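Local coordinates for guanine nucleotide exchange factor SRM1 (Saccharomyces cerevisiae, PDB 3OF7), which promotes the exchange of GDP for GTP on the small GTPases Gsp1 and Gsp2, and binds chromatin, at residues Asn158-Leu163 with Tyr170-Phe175; Asn94-Leu99 with Ile189-Thr194. One frame throughout, in Å; residues are numbered along the deposited sequence. Where two conformers were deposited one is given.

Contact 1: Asn158-Leu163 with Tyr170-Phe175; sequences NMSCAL and YAWGTF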
ATOM      1  N   ASN A 158       9.005   3.070   7.725  1.00 16.11           N
ATOM      2  CA  ASN A 158      10.420   3.043   8.114  1.00 16.11           C
ATOM      3  C   ASN A 158      11.148   1.709   7.829  1.00 15.86           C
ATOM      4  O   ASN A 158      12.359   1.593   8.080  1.00 16.27           O
ATOM      5  CB  ASN A 158      10.536   3.379   9.617  1.00 16.01           C
ATOM      6  CG  ASN A 158       9.837   4.686   9.994  0.80 16.54           C
ATOM      7  OD1 ASN A 158       8.804   4.694  10.695  1.00 18.09           O
ATOM      8  ND2 ASN A 158      10.394   5.794   9.531  1.00 14.01           N
ATOM      9  N   MET A 159      10.422   0.711   7.326  1.00 15.30           N
ATOM     10  CA  MET A 159      11.032  -0.591   7.005  1.00 15.08           C
ATOM     11  C   MET A 159      10.733  -1.064   5.594  1.00 14.39           C
ATOM     12  O   MET A 159       9.792  -0.603   4.946  1.00 14.54           O
ATOM     13  CB  MET A 159      10.795  -1.682   8.083  1.00 15.07           C
ATOM     14  CG  MET A 159       9.486  -2.463   8.078  1.00 15.81           C
ATOM     15  SD  MET A 159       9.153  -3.859   6.950  1.00 12.18           S
ATOM     16  CE  MET A 159      10.280  -5.173   7.441  1.00 18.86           C
ATOM     17  N   SER A 160      11.565  -1.981   5.126  1.00 14.29           N
ATOM     18  CA  SER A 160      11.494  -2.472   3.770  1.00 14.08           C
ATOM     19  C   SER A 160      11.605  -3.982   3.802  1.00 14.44           C
ATOM     20  O   SER A 160      12.260  -4.544   4.687  1.00 14.17           O
ATOM     21  CB  SER A 160      12.641  -1.885   2.960  1.00 13.85           C
ATOM     22  OG  SER A 160      12.472  -0.491   2.793  1.00 13.15           O
ATOM     23  N   CYS A 161      10.962  -4.631   2.840  1.00 14.55           N
ATOM     24  CA  CYS A 161      10.919  -6.084   2.794  1.00 15.22           C
ATOM     25  C   CYS A 161      10.895  -6.581   1.356  1.00 15.48           C
ATOM     26  O   CYS A 161      10.225  -5.999   0.507  1.00 15.07           O
ATOM     27  CB  CYS A 161       9.705  -6.610   3.560  1.00 14.98           C
ATOM     28  SG  CYS A 161       9.710  -8.406   3.798  1.00 17.64           S
ATOM     29  N   ALA A 162      11.652  -7.644   1.093  1.00 15.36           N
ATOM     30  CA  ALA A 162      11.620  -8.309  -0.205  1.00 15.75           C
ATOM     31  C   ALA A 162      11.353  -9.786   0.004  1.00 15.82           C
ATOM     32  O   ALA A 162      12.059 -10.455   0.784  1.00 15.97           O
ATOM     33  CB  ALA A 162      12.942  -8.106  -0.958  1.00 15.22           C
ATOM     34  N   LEU A 163      10.329 -10.282  -0.682  1.00 15.49           N
ATOM     35  CA  LEU A 163       9.972 -11.690  -0.658  1.00 15.38           C
ATOM     36  C   LEU A 163      10.535 -12.392  -1.889  1.00 15.70           C
ATOM     37  O   LEU A 163      10.285 -11.961  -3.019  1.00 15.45           O
ATOM     38  CB  LEU A 163       8.450 -11.845  -0.624  1.00 15.26           C
ATOM     39  CG  LEU A 163       7.888 -13.265  -0.748  1.00 15.72           C
ATOM     40  CD1 LEU A 163       8.348 -14.150   0.422  1.00 16.55           C
ATOM     41  CD2 LEU A 163       6.368 -13.244  -0.863  1.00 16.32           C
ATOM     42  N   TYR A 170      13.927 -10.928   3.012  1.00 19.38           N
ATOM     43  CA  TYR A 170      14.956  -9.969   3.412  1.00 19.26           C
ATOM     44  C   TYR A 170      14.285  -8.684   3.882  1.00 18.81           C
ATOM     45  O   TYR A 170      13.316  -8.228   3.279  1.00 19.19           O
ATOM     46  CB  TYR A 170      15.962  -9.695   2.280  1.00 19.12           C
ATOM     47  CG  TYR A 170      17.074 -10.726   2.231  1.00 19.42           C
ATOM     48  CD1 TYR A 170      16.798 -12.058   1.920  1.00 19.37           C
ATOM     49  CD2 TYR A 170      18.393 -10.375   2.528  1.00 20.65           C
ATOM     50  CE1 TYR A 170      17.801 -13.017   1.898  1.00 20.61           C
ATOM     51  CE2 TYR A 170      19.410 -11.327   2.503  1.00 21.50           C
ATOM     52  CZ  TYR A 170      19.104 -12.645   2.187  1.00 21.51           C
ATOM     53  OH  TYR A 170      20.105 -13.589   2.164  1.00 21.82           O
ATOM     54  N   ALA A 171      14.792  -8.130   4.973  1.00 18.34           N
ATOM     55  CA  ALA A 171      14.191  -6.954   5.592  1.00 17.55           C
ATOM     56  C   ALA A 171      15.267  -5.977   6.031  1.00 17.46           C
ATOM     57  O   ALA A 171      16.416  -6.374   6.272  1.00 17.23           O
ATOM     58  CB  ALA A 171      13.308  -7.357   6.759  1.00 17.48           C
ATOM     59  N   TRP A 172      14.899  -4.695   6.089  1.00 16.98           N
ATOM     60  CA  TRP A 172      15.795  -3.628   6.548  1.00 16.53           C
ATOM     61  C   TRP A 172      15.013  -2.387   7.000  1.00 16.69           C
ATOM     62  O   TRP A 172      13.805  -2.278   6.756  1.00 16.05           O
ATOM     63  CB  TRP A 172      16.869  -3.276   5.492  1.00 16.85           C
ATOM     64  CG  TRP A 172      16.379  -2.813   4.124  1.00 16.20           C
ATOM     65  CD1 TRP A 172      16.366  -1.526   3.656  1.00 17.13           C
ATOM     66  CD2 TRP A 172      15.875  -3.631   3.051  1.00 15.49           C
ATOM     67  NE1 TRP A 172      15.877  -1.487   2.366  1.00 15.55           N
ATOM     68  CE2 TRP A 172      15.566  -2.765   1.973  1.00 15.78           C
ATOM     69  CE3 TRP A 172      15.646  -5.009   2.897  1.00 16.93           C
ATOM     70  CZ2 TRP A 172      15.043  -3.230   0.760  1.00 15.18           C
ATOM     71  CZ3 TRP A 172      15.115  -5.476   1.687  1.00 16.73           C
ATOM     72  CH2 TRP A 172      14.820  -4.581   0.635  1.00 16.73           C
ATOM     73  N   GLY A 173      15.703  -1.475   7.679  1.00 16.30           N
ATOM     74  CA  GLY A 173      15.076  -0.273   8.238  1.00 16.15           C
ATOM     75  C   GLY A 173      14.791  -0.481   9.714  1.00 16.58           C
ATOM     76  O   GLY A 173      15.628  -1.048  10.437  1.00 16.04           O
ATOM     77  N   THR A 174      13.618  -0.035  10.168  1.00 15.85           N
ATOM     78  CA  THR A 174      13.227  -0.174  11.575  1.00 16.07           C
ATOM     79  C   THR A 174      11.720  -0.016  11.730  1.00 16.05           C
ATOM     80  O   THR A 174      11.032   0.339  10.766  1.00 16.31           O
ATOM     81  CB  THR A 174      13.964   0.853  12.490  1.00 16.15           C
ATOM     82  OG1 THR A 174      13.862   0.441  13.861  1.00 17.30           O
ATOM     83  CG2 THR A 174      13.367   2.266  12.349  1.00 15.94           C
ATOM     84  N   PHE A 175      11.206  -0.300  12.924  1.00 15.68           N
ATOM     85  CA  PHE A 175       9.836   0.065  13.272  1.00 16.41           C
ATOM     86  C   PHE A 175       9.840   1.172  14.310  1.00 17.32           C
ATOM     87  O   PHE A 175      10.523   1.082  15.342  1.00 17.31           O
ATOM     88  CB  PHE A 175       9.041  -1.130  13.813  1.00 16.09           C
ATOM     89  CG  PHE A 175       9.060  -2.329  12.913  1.00 16.20           C
ATOM     90  CD1 PHE A 175       9.879  -3.418  13.201  1.00 16.28           C
ATOM     91  CD2 PHE A 175       8.266  -2.369  11.771  1.00 15.56           C
ATOM     92  CE1 PHE A 175       9.903  -4.548  12.357  1.00 15.94           C
ATOM     93  CE2 PHE A 175       8.281  -3.492  10.925  1.00 16.90           C
ATOM     94  CZ  PHE A 175       9.109  -4.583  11.224  1.00 15.31           C
TER
HETATM   95  O   HOH W   1       8.423   0.749   9.874  1.00 14.85           O
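S160 and W172 face each other across an antiparallel beta hairpin, strands 159-164 and 169-177, in one blade of the RCC1-type beta-propeller. They form a hydrogen-bonded pair: S160 N donates to W172 O at 2.8 Å and W172 N to S160 O at 3.0 Å. A162 and Y170 make the second such pair, with both donors in the carbonyl planes. Between them, C161 and A171 form a non-hydrogen-bonded pair whose small side chains share the sheet face that packs toward strand 215-220 and V198.

W172 can be followed outward from CB. Its CG lies between the backbone N and the carbonyl carbon (chi1 59°), which folds the indole back over the neighbouring strand. CG, CD1 and CD2 lie near S160 CB, which makes a CH-pi contact over the five-membered ring, 3.4 Å from that ring's centroid; CE2 comes closest, at 3.2 Å, and CZ2 is next to the same methylene. NE1 reaches past the serine to give a weak hydrogen bond to A98 O, which also accepts a bond from S160 OG. CE3 lies near S160 O, CZ3 near A162 N, and CH2 faces A162 CB, a methyl that leaves room for the ring. Serine suits its site by being slim enough to lie under an indole while still offering a hydroxyl. Were W172 replaced by an alanine, the S160 methylene would probably lose its aromatic cover and A98 O its weaker donor.

At the hairpin's other end G173 lies opposite M159, where a beta carbon would collide with N158 O. On the face away from the indole, M159 bends at chi2 and chi3 alongside F175: CG comes to 3.3 Å from F175 CE2, SD lies obliquely to the ring in a Met-aromatic contact, and CE ends 3.8 Å from A171 CB.

Contact 2: Asn94-Leu99 with Ile189-Thr194; sequences NDVGAL and IKIQKT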
ATOM      1  N   ASN A  94      16.078   8.071   4.157  1.00 19.80           N
ATOM      2  CA  ASN A  94      17.003   7.061   4.655  1.00 20.11           C
ATOM      3  C   ASN A  94      17.451   7.279   6.107  1.00 20.55           C
ATOM      4  O   ASN A  94      18.432   6.668   6.552  1.00 20.27           O
ATOM      5  CB  ASN A  94      18.234   6.970   3.751  1.00 20.29           C
ATOM      6  CG  ASN A  94      18.849   5.576   3.745  1.00 19.79           C
ATOM      7  OD1 ASN A  94      18.217   4.610   4.167  1.00 18.23           O
ATOM      8  ND2 ASN A  94      20.079   5.470   3.257  1.00 18.46           N
ATOM      9  N   ASP A  95      16.722   8.117   6.846  1.00 20.80           N
ATOM     10  CA  ASP A  95      17.125   8.468   8.210  0.50 21.07           C
ATOM     11  C   ASP A  95      17.274   7.251   9.121  1.00 20.92           C
ATOM     12  O   ASP A  95      18.126   7.244  10.015  1.00 21.06           O
ATOM     13  CB  ASP A  95      16.171   9.500   8.813  0.50 21.30           C
ATOM     14  CG  ASP A  95      16.389  10.882   8.240  0.50 22.21           C
ATOM     15  OD1 ASP A  95      17.473  11.109   7.660  0.50 23.94           O
ATOM     16  OD2 ASP A  95      15.485  11.735   8.358  0.50 23.48           O
ATOM     17  N   VAL A  96      16.459   6.221   8.889  1.00 20.20           N
ATOM     18  CA  VAL A  96      16.549   4.984   9.685  1.00 19.48           C
ATOM     19  C   VAL A  96      16.777   3.723   8.833  1.00 19.30           C
ATOM     20  O   VAL A  96      16.294   2.636   9.160  1.00 18.87           O
ATOM     21  CB  VAL A  96      15.353   4.823  10.664  1.00 19.59           C
ATOM     22  CG1 VAL A  96      15.468   5.830  11.821  1.00 19.47           C
ATOM     23  CG2 VAL A  96      13.995   4.984   9.929  1.00 18.81           C
ATOM     24  N   GLY A  97      17.519   3.888   7.742  1.00 19.16           N
ATOM     25  CA  GLY A  97      17.987   2.766   6.927  1.00 19.16           C
ATOM     26  C   GLY A  97      17.036   2.181   5.893  1.00 18.84           C
ATOM     27  O   GLY A  97      17.387   1.210   5.225  1.00 19.30           O
ATOM     28  N   ALA A  98      15.853   2.765   5.724  1.00 18.31           N
ATOM     29  CA  ALA A  98      14.816   2.146   4.873  1.00 18.01           C
ATOM     30  C   ALA A  98      15.215   1.924   3.405  1.00 17.70           C
ATOM     31  O   ALA A  98      14.680   1.026   2.749  1.00 17.61           O
ATOM     32  CB  ALA A  98      13.492   2.926   4.953  1.00 18.13           C
ATOM     33  N   LEU A  99      16.138   2.733   2.889  1.00 17.51           N
ATOM     34  CA  LEU A  99      16.541   2.599   1.481  1.00 17.91           C
ATOM     35  C   LEU A  99      17.460   1.402   1.238  1.00 18.25           C
ATOM     36  O   LEU A  99      17.627   0.966   0.094  1.00 18.14           O
ATOM     37  CB  LEU A  99      17.179   3.886   0.944  1.00 17.25           C
ATOM     38  CG  LEU A  99      16.398   5.200   1.070  1.00 17.76           C
ATOM     39  CD1 LEU A  99      17.107   6.282   0.265  1.00 17.63           C
ATOM     40  CD2 LEU A  99      14.945   5.039   0.610  1.00 17.61           C
ATOM     41  N   ILE A 189      18.761  -5.904  17.043  1.00 22.66           N
ATOM     42  CA  ILE A 189      19.024  -4.878  16.032  1.00 22.15           C
ATOM     43  C   ILE A 189      18.014  -3.746  16.205  1.00 21.76           C
ATOM     44  O   ILE A 189      16.800  -3.984  16.216  1.00 21.53           O
ATOM     45  CB  ILE A 189      18.925  -5.435  14.571  1.00 22.28           C
ATOM     46  CG1 ILE A 189      19.846  -6.646  14.365  1.00 22.94           C
ATOM     47  CG2 ILE A 189      19.265  -4.342  13.550  1.00 20.81           C
ATOM     48  CD1 ILE A 189      19.398  -7.573  13.238  1.00 23.30           C
ATOM     49  N   LYS A 190      18.528  -2.531  16.362  1.00 21.63           N
ATOM     50  CA  LYS A 190      17.697  -1.332  16.480  1.00 21.78           C
ATOM     51  C   LYS A 190      17.331  -0.781  15.096  1.00 21.33           C
ATOM     52  O   LYS A 190      16.154  -0.558  14.804  1.00 20.70           O
ATOM     53  CB  LYS A 190      18.404  -0.255  17.313  1.00 22.19           C
ATOM     54  CG  LYS A 190      17.658   1.078  17.355  1.00 24.18           C
ATOM     55  CD  LYS A 190      18.361   2.107  18.228  1.00 28.21           C
ATOM     56  CE  LYS A 190      17.467   3.317  18.451  1.00 29.29           C
ATOM     57  NZ  LYS A 190      18.160   4.394  19.221  1.00 31.91           N
ATOM     58  N   ILE A 191      18.352  -0.559  14.272  1.00 21.37           N
ATOM     59  CA  ILE A 191      18.208  -0.068  12.891  1.00 21.60           C
ATOM     60  C   ILE A 191      19.050  -0.952  11.976  1.00 21.65           C
ATOM     61  O   ILE A 191      20.252  -1.129  12.207  1.00 21.77           O
ATOM     62  CB  ILE A 191      18.678   1.405  12.751  1.00 21.72           C
ATOM     63  CG1 ILE A 191      17.769   2.346  13.557  1.00 22.31           C
ATOM     64  CG2 ILE A 191      18.758   1.836  11.263  1.00 21.49           C
ATOM     65  CD1 ILE A 191      18.325   3.751  13.735  1.00 23.26           C
ATOM     66  N   GLN A 192      18.412  -1.510  10.948  1.00 21.27           N
ATOM     67  CA  GLN A 192      19.080  -2.370   9.973  1.00 21.35           C
ATOM     68  C   GLN A 192      19.301  -1.612   8.665  1.00 21.54           C
ATOM     69  O   GLN A 192      18.354  -1.383   7.917  1.00 21.11           O
ATOM     70  CB  GLN A 192      18.236  -3.633   9.733  1.00 20.73           C
ATOM     71  CG  GLN A 192      18.867  -4.658   8.796  1.00 21.77           C
ATOM     72  CD  GLN A 192      20.240  -5.104   9.266  1.00 21.70           C
ATOM     73  OE1 GLN A 192      20.454  -5.326  10.462  1.00 22.11           O
ATOM     74  NE2 GLN A 192      21.175  -5.231   8.333  1.00 21.36           N
ATOM     75  N   LYS A 193      20.548  -1.225   8.392  1.00 21.75           N
ATOM     76  CA  LYS A 193      20.855  -0.336   7.262  1.00 22.52           C
ATOM     77  C   LYS A 193      20.985  -1.043   5.904  1.00 22.24           C
ATOM     78  O   LYS A 193      20.888  -0.404   4.857  1.00 22.78           O
ATOM     79  CB  LYS A 193      22.118   0.489   7.555  1.00 22.81           C
ATOM     80  CG  LYS A 193      21.939   1.517   8.672  1.00 25.16           C
ATOM     81  CD  LYS A 193      23.240   2.244   8.997  1.00 29.25           C
ATOM     82  CE  LYS A 193      22.995   3.352  10.012  1.00 31.75           C
ATOM     83  NZ  LYS A 193      24.269   3.893  10.578  1.00 34.36           N
ATOM     84  N   THR A 194      21.218  -2.349   5.926  1.00 21.95           N
ATOM     85  CA  THR A 194      21.329  -3.139   4.696  1.00 21.92           C
ATOM     86  C   THR A 194      20.370  -4.328   4.757  1.00 21.45           C
ATOM     87  O   THR A 194      20.004  -4.766   5.846  1.00 21.13           O
ATOM     88  CB  THR A 194      22.779  -3.628   4.461  1.00 22.19           C
ATOM     89  OG1 THR A 194      23.258  -4.291   5.638  1.00 22.09           O
ATOM     90  CG2 THR A 194      23.702  -2.447   4.132  1.00 22.95           C
TER
HETATM   91  O   HOH W   2      20.295   2.376   4.281  1.00 19.41           O
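Two neighbouring propeller repeats meet here: the start of the loop that follows strand 88-92 in RCC1 repeat 2 and the segment around the short strand 192-193 in repeat 3. V96 and I191 carry the apolar part, their side chains crossing at about a right angle. The I191 branches divide the work. CG2, anti to the backbone N, rests 3.3 Å from V96 O, while CD1 at the end of the longer branch meets V96 CG1 at 4.0 Å. Isoleucine suits the place because its two arms reach different parts of V96; V96 also packs on T174 and I181.

At G97 the two segments run close, its CA only 4.2 Å from K193 CA. The positive phi (83°) favours glycine, and a side chain would press on Q192 O and I191 CG2.

No direct hydrogen bond crosses the contact, but a water sits 3.1 Å from N94 OD1 and 2.9 Å from K193 O and can donate to either. Asparagine suits the loop because its amide both accepts and donates: OD1 takes L99 N from above the carbonyl plane, and ND2 binds T103 OG1 and R101 O. A backbone bond from G97 N to N94 O closes the turn. Q192 NE2 reaches T194 O across the corner the chain turns at T194. This meeting of a loop with the adjacent blade is an inter-blade contact of the RCC1-type beta-propeller.

How the contacts relate
Contact 1 is nested along the chain inside the long loop closed by contact 2, and the two centres lie about 8 Å apart. Both segments of contact 2 touch strand 169-177. From 189-194, Q192 O probably accepts a hydrogen bond from G173 N at 2.7 Å, and K190 O probably accepts one from T174 OG1, also at 2.7 Å. From 94-99, G97 O lies 3.3 Å from W172 CD1, at the rim of the indole. The hairpin of contact 1 thus joins the two segments of contact 2 through its own backbone and side chains, tying the repeat 2 loop to the following blade. No ligand is bound at either contact.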